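Local coordinates for CheC, inhibitor of MCP methylation / FliN fusion protein (Thermotoga maritima, PDB 4HYN) that forms the CheC-like domain of the flagellar rotor protein FliY and probably dephosphorylates the chemotaxis response regulator CheY, as other CheC-family phosphatases do, at residues Val109-Ala112 with Met113-Met116; Ile18-Gly21 with Ser22-Thr25; Pro153-Asn157 with Pro158-Val162; Leu187-Lys190 with Met191-Phe195. All coordinates share one frame; numbering follows the deposited sequence.

Contact 1: residues Val109-Ala112 with Met113-Met116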
loop_
_atom_site.group_PDB
_atom_site.type_symbol
_atom_site.label_atom_id
_atom_site.label_comp_id
_atom_site.label_asym_id
_atom_site.label_seq_id
_atom_site.Cartn_x
_atom_site.Cartn_y
_atom_site.Cartn_z
ATOM N N VAL A 109 10.555 -10.338 -0.555
ATOM C CA VAL A 109 9.449 -9.412 -0.757
ATOM C C VAL A 109 9.656 -8.195 0.141
ATOM O O VAL A 109 9.276 -7.083 -0.212
ATOM C CB VAL A 109 8.081 -10.068 -0.471
ATOM C CG1 VAL A 109 6.950 -9.060 -0.656
ATOM C CG2 VAL A 109 7.869 -11.229 -1.410
ATOM N N GLY A 110 10.307 -8.412 1.281
ATOM C CA GLY A 110 10.582 -7.325 2.204
ATOM C C GLY A 110 11.557 -6.326 1.602
ATOM O O GLY A 110 11.478 -5.132 1.881
ATOM N N GLU A 111 12.491 -6.820 0.793
ATOM C CA GLU A 111 13.464 -5.959 0.132
ATOM C C GLU A 111 12.746 -5.172 -0.957
ATOM O O GLU A 111 12.971 -3.978 -1.119
ATOM C CB GLU A 111 14.610 -6.784 -0.472
ATOM C CG GLU A 111 15.534 -6.023 -1.444
ATOM C CD GLU A 111 16.431 -4.964 -0.786
ATOM O OE1 GLU A 111 17.609 -4.856 -1.199
ATOM O OE2 GLU A 111 15.969 -4.226 0.115
ATOM N N ALA A 112 11.880 -5.849 -1.700
ATOM C CA ALA A 112 11.123 -5.187 -2.753
ATOM C C ALA A 112 10.238 -4.108 -2.119
ATOM O O ALA A 112 10.169 -2.988 -2.620
ATOM C CB ALA A 112 10.286 -6.197 -3.515
HETATM N N MSE A 113 9.615 -4.436 -0.989
HETATM C CA MSE A 113 8.765 -3.491 -0.276
HETATM C C MSE A 113 9.592 -2.308 0.213
HETATM O O MSE A 113 9.142 -1.165 0.179
HETATM C CB MSE A 113 8.090 -4.172 0.917
HETATM C CG MSE A 113 6.981 -5.127 0.537
HETATM SE SE MSE A 113 5.633 -4.263 -0.516
HETATM C CE MSE A 113 5.763 -5.309 -2.122
ATOM N N ASN A 114 10.804 -2.605 0.666
ATOM C CA ASN A 114 11.742 -1.608 1.164
ATOM C C ASN A 114 11.979 -0.531 0.103
ATOM O O ASN A 114 11.817 0.664 0.355
ATOM C CB ASN A 114 13.076 -2.291 1.485
ATOM C CG ASN A 114 13.628 -1.897 2.837
ATOM O OD1 ASN A 114 13.773 -2.741 3.730
ATOM N ND2 ASN A 114 13.962 -0.616 2.996
ATOM N N GLN A 115 12.346 -0.977 -1.093
ATOM C CA GLN A 115 12.629 -0.092 -2.212
ATOM C C GLN A 115 11.398 0.655 -2.709
ATOM O O GLN A 115 11.460 1.851 -2.995
ATOM C CB GLN A 115 13.245 -0.896 -3.359
ATOM C CG GLN A 115 14.567 -0.348 -3.873
ATOM C CD GLN A 115 15.707 -0.505 -2.886
ATOM O OE1 GLN A 115 15.630 -1.292 -1.944
ATOM N NE2 GLN A 115 16.782 0.239 -3.109
HETATM N N MSE A 116 10.277 -0.053 -2.778
HETATM C CA MSE A 116 9.019 0.515 -3.254
HETATM C C MSE A 116 8.439 1.639 -2.415
HETATM O O MSE A 116 8.203 2.733 -2.917
HETATM C CB MSE A 116 7.967 -0.580 -3.414
HETATM C CG MSE A 116 8.173 -1.449 -4.628
HETATM SE SE MSE A 116 6.717 -2.686 -4.853
HETATM C CE MSE A 116 7.696 -4.323 -4.626
#

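Contact 2: residues Ile18-Gly21 with Ser22-Thr25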
loop_
_atom_site.group_PDB
_atom_site.type_symbol
_atom_site.label_atom_id
_atom_site.label_comp_id
_atom_site.label_asym_id
_atom_site.label_seq_id
_atom_site.Cartn_x
_atom_site.Cartn_y
_atom_site.Cartn_z
ATOM N N ILE A 18 0.927 8.620 -8.663
ATOM C CA ILE A 18 2.268 9.165 -8.713
ATOM C C ILE A 18 3.217 8.451 -7.761
ATOM O O ILE A 18 4.272 7.977 -8.169
ATOM C CB ILE A 18 2.258 10.670 -8.395
ATOM C CG1 ILE A 18 1.447 11.420 -9.455
ATOM C CG2 ILE A 18 3.680 11.212 -8.322
ATOM C CD1 ILE A 18 1.178 12.861 -9.086
ATOM N N ALA A 19 2.839 8.374 -6.492
ATOM C CA ALA A 19 3.678 7.727 -5.490
ATOM C C ALA A 19 3.866 6.236 -5.775
ATOM O O ALA A 19 4.995 5.786 -5.982
ATOM C CB ALA A 19 3.113 7.951 -4.089
HETATM N N MSE A 20 2.769 5.482 -5.830
HETATM C CA MSE A 20 2.867 4.053 -6.102
HETATM C C MSE A 20 3.423 3.801 -7.493
HETATM O O MSE A 20 3.989 2.742 -7.754
HETATM C CB MSE A 20 1.518 3.356 -5.957
HETATM C CG MSE A 20 1.650 1.945 -5.427
HETATM SE SE MSE A 20 2.628 1.934 -3.747
HETATM C CE MSE A 20 3.647 0.305 -4.022
ATOM N N GLY A 21 3.230 4.772 -8.383
ATOM C CA GLY A 21 3.746 4.662 -9.733
ATOM C C GLY A 21 5.259 4.774 -9.692
ATOM O O GLY A 21 5.957 4.161 -10.490
ATOM N N SER A 22 5.762 5.568 -8.750
ATOM C CA SER A 22 7.198 5.750 -8.572
ATOM C C SER A 22 7.770 4.442 -7.998
ATOM O O SER A 22 8.828 3.968 -8.418
ATOM C CB SER A 22 7.454 6.925 -7.621
ATOM O OG SER A 22 8.798 7.358 -7.681
ATOM N N ALA A 23 7.023 3.836 -7.082
ATOM C CA ALA A 23 7.423 2.575 -6.472
ATOM C C ALA A 23 7.517 1.477 -7.535
ATOM O O ALA A 23 8.342 0.569 -7.434
ATOM C CB ALA A 23 6.422 2.178 -5.404
ATOM N N ALA A 24 6.670 1.583 -8.557
ATOM C CA ALA A 24 6.632 0.618 -9.649
ATOM C C ALA A 24 7.830 0.771 -10.576
ATOM O O ALA A 24 8.361 -0.225 -11.084
ATOM C CB ALA A 24 5.335 0.771 -10.439
ATOM N N THR A 25 8.256 2.018 -10.770
ATOM C CA THR A 25 9.386 2.335 -11.634
ATOM C C THR A 25 10.718 1.831 -11.086
ATOM O O THR A 25 11.564 1.367 -11.854
ATOM C CB THR A 25 9.466 3.850 -11.915
ATOM O OG1 THR A 25 8.307 4.257 -12.654
ATOM C CG2 THR A 25 10.705 4.184 -12.727
HETATM O O HOH W 1 7.093 6.671 -11.558
#

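Contact 3: residues Pro153-Asn157 with Pro158-Val162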
loop_
_atom_site.group_PDB
_atom_site.type_symbol
_atom_site.label_atom_id
_atom_site.label_comp_id
_atom_site.label_asym_id
_atom_site.label_seq_id
_atom_site.Cartn_x
_atom_site.Cartn_y
_atom_site.Cartn_z
ATOM N N PRO A 153 -3.733 -1.599 13.829
ATOM C CA PRO A 153 -4.423 -0.372 14.255
ATOM C C PRO A 153 -4.160 0.914 13.448
ATOM O O PRO A 153 -3.516 1.857 13.923
ATOM C CB PRO A 153 -3.999 -0.242 15.718
ATOM C CG PRO A 153 -2.549 -0.729 15.672
ATOM C CD PRO A 153 -2.634 -1.951 14.753
ATOM N N VAL A 154 -4.682 0.953 12.230
ATOM C CA VAL A 154 -4.551 2.129 11.377
ATOM C C VAL A 154 -5.251 3.299 12.092
ATOM O O VAL A 154 -4.840 4.451 12.010
ATOM C CB VAL A 154 -5.201 1.859 10.011
ATOM C CG1 VAL A 154 -5.112 3.083 9.126
ATOM C CG2 VAL A 154 -4.512 0.671 9.347
ATOM N N THR A 155 -6.287 2.952 12.841
ATOM C CA THR A 155 -7.068 3.882 13.636
ATOM C C THR A 155 -7.086 3.254 15.037
ATOM O O THR A 155 -6.805 2.059 15.180
ATOM C CB THR A 155 -8.499 3.989 13.064
ATOM O OG1 THR A 155 -8.602 5.150 12.230
ATOM C CG2 THR A 155 -9.528 4.058 14.159
ATOM N N ASP A 156 -7.378 4.047 16.063
ATOM C CA ASP A 156 -7.419 3.541 17.438
ATOM C C ASP A 156 -8.833 3.321 18.004
ATOM O O ASP A 156 -8.992 3.078 19.197
ATOM C CB ASP A 156 -6.621 4.468 18.367
ATOM C CG ASP A 156 -7.259 5.857 18.524
ATOM O OD1 ASP A 156 -8.010 6.305 17.622
ATOM O OD2 ASP A 156 -6.997 6.507 19.562
ATOM N N ASN A 157 -9.854 3.430 17.163
ATOM C CA ASN A 157 -11.239 3.242 17.592
ATOM C C ASN A 157 -12.035 2.619 16.448
ATOM O O ASN A 157 -11.966 3.085 15.314
ATOM C CB ASN A 157 -11.867 4.585 17.983
ATOM C CG ASN A 157 -13.202 4.425 18.692
ATOM O OD1 ASN A 157 -13.269 4.487 19.920
ATOM N ND2 ASN A 157 -14.269 4.218 17.924
ATOM N N PRO A 158 -12.811 1.561 16.737
ATOM C CA PRO A 158 -13.616 0.886 15.715
ATOM C C PRO A 158 -14.602 1.768 14.947
ATOM O O PRO A 158 -15.020 1.405 13.849
ATOM C CB PRO A 158 -14.314 -0.229 16.498
ATOM C CG PRO A 158 -14.292 0.242 17.926
ATOM C CD PRO A 158 -12.935 0.882 18.037
ATOM N N GLU A 159 -14.944 2.933 15.488
ATOM C CA GLU A 159 -15.873 3.823 14.794
ATOM C C GLU A 159 -15.185 4.910 13.972
ATOM O O GLU A 159 -15.857 5.692 13.296
ATOM C CB GLU A 159 -16.880 4.458 15.761
ATOM C CG GLU A 159 -17.841 3.468 16.433
ATOM C CD GLU A 159 -18.756 2.744 15.451
ATOM O OE1 GLU A 159 -19.322 3.398 14.549
ATOM O OE2 GLU A 159 -18.921 1.516 15.597
ATOM N N LYS A 160 -13.862 5.001 14.051
ATOM C CA LYS A 160 -13.160 6.005 13.256
ATOM C C LYS A 160 -12.917 5.451 11.858
ATOM O O LYS A 160 -12.667 4.257 11.681
ATOM C CB LYS A 160 -11.855 6.445 13.929
ATOM C CG LYS A 160 -12.091 7.241 15.197
ATOM C CD LYS A 160 -10.852 7.362 16.065
ATOM C CE LYS A 160 -10.079 8.632 15.778
ATOM N NZ LYS A 160 -9.076 8.935 16.852
ATOM N N ASP A 161 -13.011 6.320 10.861
ATOM C CA ASP A 161 -12.839 5.891 9.484
ATOM C C ASP A 161 -11.440 5.712 8.923
ATOM O O ASP A 161 -10.438 6.232 9.437
ATOM C CB ASP A 161 -13.718 6.721 8.543
ATOM C CG ASP A 161 -15.210 6.382 8.683
ATOM O OD1 ASP A 161 -15.596 5.702 9.658
ATOM O OD2 ASP A 161 -16.004 6.794 7.814
ATOM N N VAL A 162 -11.413 4.969 7.829
ATOM C CA VAL A 162 -10.205 4.619 7.137
ATOM C C VAL A 162 -10.481 4.637 5.632
ATOM O O VAL A 162 -11.641 4.667 5.197
ATOM C CB VAL A 162 -9.796 3.198 7.591
ATOM C CG1 VAL A 162 -10.258 2.149 6.596
ATOM C CG2 VAL A 162 -8.324 3.117 7.874
#

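Contact 4: residues Leu187-Lys190 with Met191-Phe195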
loop_
_atom_site.group_PDB
_atom_site.type_symbol
_atom_site.label_atom_id
_atom_site.label_comp_id
_atom_site.label_asym_id
_atom_site.label_seq_id
_atom_site.Cartn_x
_atom_site.Cartn_y
_atom_site.Cartn_z
ATOM N N LEU A 187 -5.185 10.755 8.490
ATOM C CA LEU A 187 -4.009 10.984 7.668
ATOM C C LEU A 187 -4.389 11.607 6.315
ATOM O O LEU A 187 -3.684 12.477 5.814
ATOM C CB LEU A 187 -3.290 9.663 7.423
ATOM C CG LEU A 187 -1.815 9.789 7.056
ATOM C CD1 LEU A 187 -1.003 9.931 8.340
ATOM C CD2 LEU A 187 -1.365 8.571 6.280
ATOM N N VAL A 188 -5.496 11.145 5.732
ATOM C CA VAL A 188 -5.983 11.653 4.449
ATOM C C VAL A 188 -6.320 13.142 4.546
ATOM O O VAL A 188 -5.946 13.926 3.666
ATOM C CB VAL A 188 -7.224 10.866 3.970
ATOM C CG1 VAL A 188 -7.877 11.554 2.771
ATOM C CG2 VAL A 188 -6.825 9.459 3.607
ATOM N N LYS A 189 -7.008 13.523 5.625
ATOM C CA LYS A 189 -7.389 14.920 5.864
ATOM C C LYS A 189 -6.124 15.773 6.009
ATOM O O LYS A 189 -6.065 16.912 5.547
ATOM C CB LYS A 189 -8.234 15.039 7.143
ATOM C CG LYS A 189 -8.857 16.415 7.337
ATOM C CD LYS A 189 -8.635 17.002 8.735
ATOM C CE LYS A 189 -9.732 16.586 9.711
ATOM N NZ LYS A 189 -9.601 17.252 11.045
ATOM N N LYS A 190 -5.112 15.196 6.647
ATOM C CA LYS A 190 -3.841 15.872 6.865
ATOM C C LYS A 190 -3.134 16.080 5.518
ATOM O O LYS A 190 -2.594 17.153 5.259
ATOM C CB LYS A 190 -2.965 15.048 7.810
ATOM C CG LYS A 190 -2.192 15.857 8.830
ATOM C CD LYS A 190 -1.261 16.863 8.175
ATOM C CE LYS A 190 -1.776 18.281 8.369
ATOM N NZ LYS A 190 -1.151 19.267 7.437
HETATM N N MSE A 191 -3.140 15.052 4.672
HETATM C CA MSE A 191 -2.529 15.142 3.349
HETATM C C MSE A 191 -3.280 16.163 2.495
HETATM O O MSE A 191 -2.687 16.832 1.664
HETATM C CB MSE A 191 -2.560 13.787 2.639
HETATM C CG MSE A 191 -1.702 12.703 3.262
HETATM SE SE MSE A 191 -1.993 11.012 2.343
HETATM C CE MSE A 191 -1.534 11.598 0.565
ATOM N N TYR A 192 -4.585 16.287 2.720
ATOM C CA TYR A 192 -5.405 17.227 1.977
ATOM C C TYR A 192 -5.070 18.673 2.330
ATOM O O TYR A 192 -5.169 19.550 1.476
ATOM C CB TYR A 192 -6.895 16.952 2.202
ATOM C CG TYR A 192 -7.778 17.629 1.183
ATOM C CD1 TYR A 192 -7.667 17.321 -0.177
ATOM C CD2 TYR A 192 -8.693 18.613 1.565
ATOM C CE1 TYR A 192 -8.439 17.980 -1.137
ATOM C CE2 TYR A 192 -9.475 19.280 0.611
ATOM C CZ TYR A 192 -9.336 18.959 -0.739
ATOM O OH TYR A 192 -10.069 19.640 -1.694
ATOM N N GLU A 193 -4.688 18.930 3.581
ATOM C CA GLU A 193 -4.328 20.284 3.999
ATOM C C GLU A 193 -3.073 20.724 3.262
ATOM O O GLU A 193 -2.976 21.863 2.827
ATOM C CB GLU A 193 -4.090 20.352 5.509
ATOM C CG GLU A 193 -5.352 20.262 6.352
ATOM C CD GLU A 193 -5.072 19.985 7.830
ATOM O OE1 GLU A 193 -4.022 20.429 8.356
ATOM O OE2 GLU A 193 -5.917 19.316 8.468
ATOM N N TYR A 194 -2.114 19.814 3.126
ATOM C CA TYR A 194 -0.871 20.105 2.416
ATOM C C TYR A 194 -1.139 20.235 0.917
ATOM O O TYR A 194 -0.552 21.076 0.231
ATOM C CB TYR A 194 0.136 18.977 2.617
ATOM C CG TYR A 194 0.849 18.976 3.942
ATOM C CD1 TYR A 194 0.788 17.862 4.781
ATOM C CD2 TYR A 194 1.614 20.068 4.348
ATOM C CE1 TYR A 194 1.471 17.829 5.988
ATOM C CE2 TYR A 194 2.304 20.046 5.559
ATOM C CZ TYR A 194 2.224 18.918 6.374
ATOM O OH TYR A 194 2.883 18.882 7.579
ATOM N N PHE A 195 -2.011 19.362 0.424
ATOM C CA PHE A 195 -2.383 19.303 -0.980
ATOM C C PHE A 195 -3.145 20.535 -1.474
ATOM O O PHE A 195 -2.837 21.071 -2.537
ATOM C CB PHE A 195 -3.221 18.053 -1.217
ATOM C CG PHE A 195 -3.487 17.755 -2.662
ATOM C CD1 PHE A 195 -2.519 17.127 -3.441
ATOM C CD2 PHE A 195 -4.731 18.029 -3.222
ATOM C CE1 PHE A 195 -2.785 16.771 -4.751
ATOM C CE2 PHE A 195 -5.013 17.680 -4.534
ATOM C CZ PHE A 195 -4.037 17.044 -5.306
#

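Contact 1: residues Val109-Ala112 with Met113-Met116
Val109 with Met113, and Ala112 with Met116, make local i to i+4 contacts along one turn after another of helix 103-128, a long helix of the CheC-like fold that lies against the antiparallel sheet. The case illustrates how a single alpha-helix sorts its residues between core and surface. Four successive backbone bonds hold the turn, the shortest running from Met113 N to Val109 O at 2.8 Å. On the inner face, Val109 and Met113 lie side by side and point the same way, with Val109 CG1 at 4.1 Å from Met113 CG. Val109 meets Val82 and Ala86 of helix 79-89, while Met113 touches Leu75 and Leu77 of strand 71-78. Met116 reaches Ala23 and Leu27 of helix 6-30, so this face of the helix is shared among two helices and a strand.

The exposed face carries Glu111, Asn114 and Gln115. The spacing of Glu111 and Asn114 is that of the Glu-x-x-Asn signature of CheC phosphatases, which is consistent with a place in a phosphatase site. Glu111 OE2 comes to 3.7 Å from Asn114 CB, and the carboxylate and amide planes stand 80° apart. Gln115 runs alongside Glu111, its OE1 lying 3.6 Å from Glu111 OE2. Met116, modelled as selenomethionine, has CG beside its backbone N (chi1 -75°) and an extended next bond, and the chain then bends at SE (chi3 -117°) to bring the terminal methyl CE back to 3.4 Å from Ala112 CB.

Contact 2: residues Ile18-Gly21 with Ser22-Thr25
Bends at chi2 (55°) and chi3 (-142°) fold the selenomethionine side chain of Met20 forward along the helix, toward Ala23 one turn later. Its terminal methyl CE comes to rest 3.6 Å from Ala23 CB, with the selenium slightly farther from the same methyl group. For Thr25 the first torsion matters most: OG1 stands beside the backbone N (chi1 -64°), facing back to the preceding turn. There a water is held 2.9 Å from Thr25 OG1, and the same water donates a weak hydrogen bond to Gly21 O at 3.0 Å. Gly21 O is thus approached from several quarters, since Thr25 N also bonds to it at 3.2 Å and Ala24 N adds a weak bond.

All this takes place within helix 6-30, which runs beside helix 103-128 in the CheC-like fold; each helix belongs to one of two CheC-like family segments, and both carry the sequence Met-Gly-Ser-Ala-Ala-Thr. Small residues dominate this part of helix 6-30. Ser22 meets Ser123 of the neighbouring helix, and Ile18 reaches Ser123 and Leu127. Toward the sheet, Ala24 packs on Ile35 and Ile37 of strand 35-46, and Met20 lies on Ile37 as well. The backbone pattern is mixed. Ala23 N bonds to Ala19 O at 3.0 Å, whereas Ser22 N is shared between Ile18 O, at 2.9 Å, and a weaker bond to Ala19 O.

Contact 3: residues Pro153-Asn157 with Pro158-Val162
Asp156 OD1 receives Lys160 NZ at 2.9 Å, a hydrogen-bonded salt bridge that uses the syn lone pair of the carboxylate oxygen. Two torsions bring the charges together: Asp156 CG sits between the backbone N and the carbonyl carbon (chi1 67°), and the lysine chain bends at chi3 (94°). On its way, the lysine carbon CD passes 3.5 Å from Asn157 CB.

Next to this bridge the chain makes a type I beta turn from Asn157 to Lys160. Its closing bond joins Lys160 N to Asn157 O at 3.0 Å, though the carbonyl is placed with less certainty than usual. Thr155 lies against the base of the Lys160 side chain, though the place of its methyl CG2 is doubtful. Val154 meets Val162 at about a right angle, CG1 to CG2 at 3.4 Å, and both valines also pack on Val182 of strand 177-184. Glu159 turns outward to a salt bridge with Lys48.

Chemically, the loop sets valines toward the sheet and an ion pair on the solvent side; that pair links the residue before the turn to the turn's last residue, and, both being exposed, water would probably weaken their attraction.

Contact 4: residues Leu187-Lys190 with Met191-Phe195
Lys190 reaches both Glu193 and Tyr194, three and four residues farther along helix 185-200, and its side chain makes a worked example of one ammonium serving two partners. CB starts close to the backbone of Met191, and bends at chi2 (-59°) and chi3 (109°) then carry the chain along the helix instead of straight out. CD lies 3.6 Å from Tyr194 CE1, at the start of the passage over the ring. CE comes to 3.1 Å from Glu193 OE1, where the lysine and glutamate chains meet at about a right angle. At the tip, NZ makes a salt bridge to Glu193 OE1 at 3.2 Å. The same nitrogen sits over one face of the Tyr194 ring, 3.5 Å from its centroid and 20° off the normal, a cation-pi contact. Carboxylate and ring together would favour the charged form of the lysine and restrict its swing.

Tyr194 OH makes a weak hydrogen bond to Gly68 O, and the tyrosine side chain also packs on Leu128 and Ile130. On the buried side, Met191 CG lies 3.2 Å from Leu187 O, and its side chain packs on Ile15 and Leu124. Val188 touches Ile12. The result is an amphipathic C-terminal helix, with a buried face against helices 6-30 and 103-128 and an outer face where Lys190 makes an i to i+3 salt bridge and an i to i+4 cation-pi contact.

Overall arrangement
From the N terminus the chain first reaches contact 2, in helix 6-30, then runs through strands 35-46, 57-66 and 71-78 and helix 79-89 to contact 1 on helix 103-128. After strand 133-143, contact 3 follows in the loop leading to strand 161-171, and contact 4 comes last, on helix 185-200. All four are local and in series; none nests in or crosses another, and only contact 3 closes a beta turn, the others staying within single helices. Contacts 1 and 2 touch where the two long helices meet. Contact 3 lies across the chain's centre from both. Contact 4 belongs to the helix that packs against both long helices, its nearest atoms about 7 Å from contact 2.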